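Local atomic coordinates of Tlr1174 protein (Synechococcus elongatus, PDB entry 2OZT), a protein that converts 2-succinyl-6-hydroxy-2,4-cyclohexadiene-1-carboxylate to 2-succinylbenzoate, a divalent-metal-dependent dehydration on the route to phylloquinone. Residues A60-A63 / L64-L68; N178-F181 / A182-R186. All coordinates share one frame; numbering follows the deposited sequence.

Contact 1 of 2, residues A60-A63 / L64-L68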
# COMPACT_ATOMS: atom_id res chain seq x y z
N ALA A 60 -11.22 -11.81 12.67
CA ALA A 60 -11.71 -10.79 13.58
C ALA A 60 -12.66 -9.81 12.87
O ALA A 60 -13.65 -9.32 13.47
CB ALA A 60 -10.50 -10.02 14.18
N ASP A 61 -12.40 -9.50 11.60
CA ASP A 61 -13.29 -8.63 10.82
C ASP A 61 -14.64 -9.33 10.60
O ASP A 61 -15.72 -8.69 10.60
CB ASP A 61 -12.67 -8.33 9.46
CG ASP A 61 -11.42 -7.45 9.57
OD1 ASP A 61 -11.35 -6.59 10.47
OD2 ASP A 61 -10.54 -7.62 8.70
N ILE A 62 -14.60 -10.65 10.40
CA ILE A 62 -15.83 -11.44 10.19
C ILE A 62 -16.67 -11.39 11.46
O ILE A 62 -17.90 -11.13 11.42
CB ILE A 62 -15.53 -12.92 9.77
CG1 ILE A 62 -15.03 -12.96 8.34
CG2 ILE A 62 -16.84 -13.77 9.84
CD1 ILE A 62 -14.28 -14.24 8.00
N ALA A 63 -16.03 -11.58 12.60
CA ALA A 63 -16.73 -11.52 13.88
C ALA A 63 -17.38 -10.13 14.05
O ALA A 63 -18.53 -10.01 14.45
CB ALA A 63 -15.80 -11.81 15.02
N LEU A 64 -16.64 -9.07 13.72
CA LEU A 64 -17.18 -7.72 13.73
C LEU A 64 -18.42 -7.63 12.88
O LEU A 64 -19.46 -7.12 13.34
CB LEU A 64 -16.14 -6.73 13.17
CG LEU A 64 -16.73 -5.32 13.06
CD1 LEU A 64 -16.93 -4.62 14.42
CD2 LEU A 64 -15.94 -4.49 12.07
N CYS A 65 -18.36 -8.12 11.64
CA CYS A 65 -19.51 -8.04 10.75
C CYS A 65 -20.71 -8.75 11.36
O CYS A 65 -21.84 -8.31 11.20
CB CYS A 65 -19.21 -8.62 9.37
SG CYS A 65 -18.13 -7.47 8.45
N GLN A 66 -20.48 -9.84 12.08
CA GLN A 66 -21.60 -10.61 12.65
C GLN A 66 -22.15 -9.97 13.91
O GLN A 66 -23.27 -10.31 14.34
CB GLN A 66 -21.16 -12.07 12.94
CG GLN A 66 -20.87 -12.78 11.66
CD GLN A 66 -20.65 -14.25 11.84
OE1 GLN A 66 -19.90 -14.69 12.71
NE2 GLN A 66 -21.29 -15.03 10.99
N GLN A 67 -21.40 -9.06 14.52
CA GLN A 67 -21.81 -8.39 15.76
C GLN A 67 -22.56 -7.09 15.50
O GLN A 67 -23.35 -6.66 16.35
CB GLN A 67 -20.60 -8.08 16.64
CG GLN A 67 -19.96 -9.31 17.32
CD GLN A 67 -18.49 -9.08 17.60
OE1 GLN A 67 -18.01 -7.94 17.57
NE2 GLN A 67 -17.76 -10.18 17.86
N LEU A 68 -22.33 -6.46 14.35
CA LEU A 68 -23.00 -5.18 14.04
C LEU A 68 -24.50 -5.32 13.80
O LEU A 68 -24.95 -6.34 13.28
CB LEU A 68 -22.38 -4.54 12.81
CG LEU A 68 -20.96 -4.04 13.04
CD1 LEU A 68 -20.33 -3.73 11.66
CD2 LEU A 68 -20.92 -2.78 13.91

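Contact 2 of 2, residues N178-F181 / A182-R186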
# COMPACT_ATOMS: atom_id res chain seq x y z
N ASN A 178 24.17 -0.18 7.49
CA ASN A 178 25.11 0.90 7.58
C ASN A 178 26.14 0.92 6.44
O ASN A 178 26.44 1.99 5.89
CB ASN A 178 25.78 0.86 8.94
CG ASN A 178 26.17 2.20 9.40
OD1 ASN A 178 25.46 2.84 10.18
ND2 ASN A 178 27.29 2.68 8.90
N ARG A 179 26.62 -0.27 6.06
CA ARG A 179 27.57 -0.38 4.93
C ARG A 179 26.90 0.05 3.61
O ARG A 179 27.49 0.76 2.80
CB ARG A 179 28.13 -1.79 4.83
CG ARG A 179 29.12 -2.10 5.97
CD ARG A 179 30.08 -3.26 5.62
NE ARG A 179 29.35 -4.42 5.09
CZ ARG A 179 28.64 -5.27 5.83
NH1 ARG A 179 28.57 -5.12 7.15
NH2 ARG A 179 28.00 -6.28 5.25
N TRP A 180 25.62 -0.34 3.43
CA TRP A 180 24.86 0.08 2.26
C TRP A 180 24.67 1.59 2.17
O TRP A 180 24.85 2.19 1.10
CB TRP A 180 23.48 -0.58 2.28
CG TRP A 180 23.32 -1.74 1.34
CD1 TRP A 180 23.25 -3.05 1.66
CD2 TRP A 180 23.12 -1.66 -0.07
NE1 TRP A 180 23.03 -3.82 0.52
CE2 TRP A 180 22.94 -2.97 -0.55
CE3 TRP A 180 23.04 -0.59 -0.97
CZ2 TRP A 180 22.71 -3.25 -1.93
CZ3 TRP A 180 22.85 -0.87 -2.33
CH2 TRP A 180 22.65 -2.18 -2.78
N PHE A 181 24.35 2.22 3.29
CA PHE A 181 24.18 3.65 3.24
C PHE A 181 25.48 4.39 2.97
O PHE A 181 25.47 5.42 2.32
CB PHE A 181 23.45 4.18 4.49
CG PHE A 181 21.97 3.89 4.45
CD1 PHE A 181 21.17 4.52 3.51
CD2 PHE A 181 21.39 2.98 5.32
CE1 PHE A 181 19.80 4.24 3.43
CE2 PHE A 181 20.04 2.69 5.25
CZ PHE A 181 19.25 3.31 4.29
N ALA A 182 26.58 3.82 3.43
CA ALA A 182 27.92 4.43 3.18
C ALA A 182 28.24 4.28 1.69
O ALA A 182 28.71 5.24 1.05
CB ALA A 182 28.97 3.79 4.03
N TRP A 183 27.95 3.11 1.12
CA TRP A 183 28.12 2.90 -0.33
C TRP A 183 27.27 3.87 -1.13
O TRP A 183 27.72 4.46 -2.12
CB TRP A 183 27.76 1.47 -0.72
CG TRP A 183 28.11 1.13 -2.16
CD1 TRP A 183 29.26 0.53 -2.58
CD2 TRP A 183 27.31 1.32 -3.33
NE1 TRP A 183 29.22 0.33 -3.94
CE2 TRP A 183 28.04 0.83 -4.43
CE3 TRP A 183 26.04 1.87 -3.55
CZ2 TRP A 183 27.56 0.88 -5.74
CZ3 TRP A 183 25.55 1.91 -4.87
CH2 TRP A 183 26.31 1.41 -5.94
N LEU A 184 26.02 4.05 -0.71
CA LEU A 184 25.12 4.93 -1.45
C LEU A 184 25.57 6.39 -1.39
O LEU A 184 25.39 7.14 -2.35
CB LEU A 184 23.67 4.78 -0.95
CG LEU A 184 22.95 3.50 -1.38
CD1 LEU A 184 21.70 3.28 -0.53
CD2 LEU A 184 22.54 3.52 -2.87
N ASP A 185 26.15 6.78 -0.27
CA ASP A 185 26.74 8.12 -0.18
C ASP A 185 27.86 8.31 -1.20
O ASP A 185 27.95 9.36 -1.85
CB ASP A 185 27.23 8.40 1.23
CG ASP A 185 27.69 9.82 1.39
OD1 ASP A 185 26.84 10.73 1.29
OD2 ASP A 185 28.92 10.01 1.57
N ARG A 186 28.70 7.30 -1.37
CA ARG A 186 29.80 7.38 -2.34
C ARG A 186 29.38 7.23 -3.81
O ARG A 186 29.98 7.87 -4.69
CB ARG A 186 30.87 6.32 -2.04
CG ARG A 186 31.42 6.33 -0.62
CD ARG A 186 32.65 5.43 -0.49
NE ARG A 186 32.33 4.01 -0.69
CZ ARG A 186 32.04 3.16 0.28
NH1 ARG A 186 32.01 3.57 1.54
NH2 ARG A 186 31.76 1.90 -0.01
O HOH W 1 29.94 0.46 2.12

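Contact 1 of 2, residues A60-A63 / L64-L68
D61 and C65 meet one turn apart on the helix of residues 58-67, on the side that is packed into the protein. C65 N donates to D61 O over 2.9 Å, a nearly straight bond of 159°, and L64 N reaches A60 O in the same way. CB of L64 lies 3.3 Å from D61 O, close to the oxygen that C65 N already uses. With CG anti to the backbone N (chi1 175°), the L64 branch is carried off beside its own carbonyl carbon, and the side chain packs on I80 and on A87 and F91 of helix 85-97. C65 and I62 both rest on W7 of strand 3-20, so this face of the helix is wedged between sheet and helix.

The solvent side is looser, and two exposed glutamines make it up. The extended Q67 side chain runs back past the A63 carbonyl: its CG comes to 3.3 Å from A63 O, and its NE2 stands 3.8 Å from A63 CB, a touch without a bond. Q66 lays its CG 3.4 Å from I62 O.

Weakening backbone bonds announce the end of the helix. Q66 N still bonds to I62 O, but its second approach, to A63 O, is weak, as is the bond from Q67 N to that same oxygen. L64 O takes both Q67 N and L68 N, and L68 is the first residue to leave helical backbone angles. The whole is the amphipathic C-terminal part of a short helix, here in the alpha+beta capping domain that members of the enolase superfamily carry at the N-terminus, laid against an antiparallel sheet.

Contact 2 of 2, residues N178-F181 / A182-R186
W180 and L184 sit one helical turn apart, and the leucine illustrates how a side chain can lean back along its own helix. L184 CB starts 3.5 Å from W180 O, the carbonyl to which L184 N is bonded at 2.8 Å. CG, anti to the carbonyl carbon (chi1 -75°), turns back toward the preceding turn; L184 CG passes 3.4 Å from W180 O and meets W180 CE3 at the edge of the indole, near its plane. At the tip the branches part: CD1 also reaches W180 CE3, at 4.1 Å, and lies 4.3 Å from F181 CD1, whereas CD2 lies in plane at the edge of the W183 ring. Cut back to an alanine, the position is likely to leave the W180 edge and F181 without the apolar branches they share, and to open a gap beside V195 of strand 192-196.

On the solvent side, a water donates to R179 O at 2.6 Å and accepts a hydrogen bond from R186 NH2. R179 O also takes the bond from W183 N, so two donors grip one carbonyl. The chemistry is thus divided: apolar contact toward the barrel strand, and a water-mediated arginine link on the outer face, which probably adds some polarisation to that carbonyl.

Overall arrangement
Contact 1 comes first along the chain, within helix 58-67 of the N-terminal domain, and contact 2 follows on helix 174-187 of the C-terminal barrel domain. Their centres are 48 Å apart and their nearest atoms about 32 Å, on opposite sides of the chain's centre. The first helix lies against the antiparallel sheet that includes strands 3-20 and 23-36; the second joins parallel strands 163-167 and 192-196 in a beta-alpha-beta unit. Those two strands end in D167 and E196, both magnesium-binding residues. One principle, a helix with one buried face, thus serves both domains of this monomer; contact 2 is the nearer to the metal site, though not touching it, with the F181 side chain about 9 Å from that of E196.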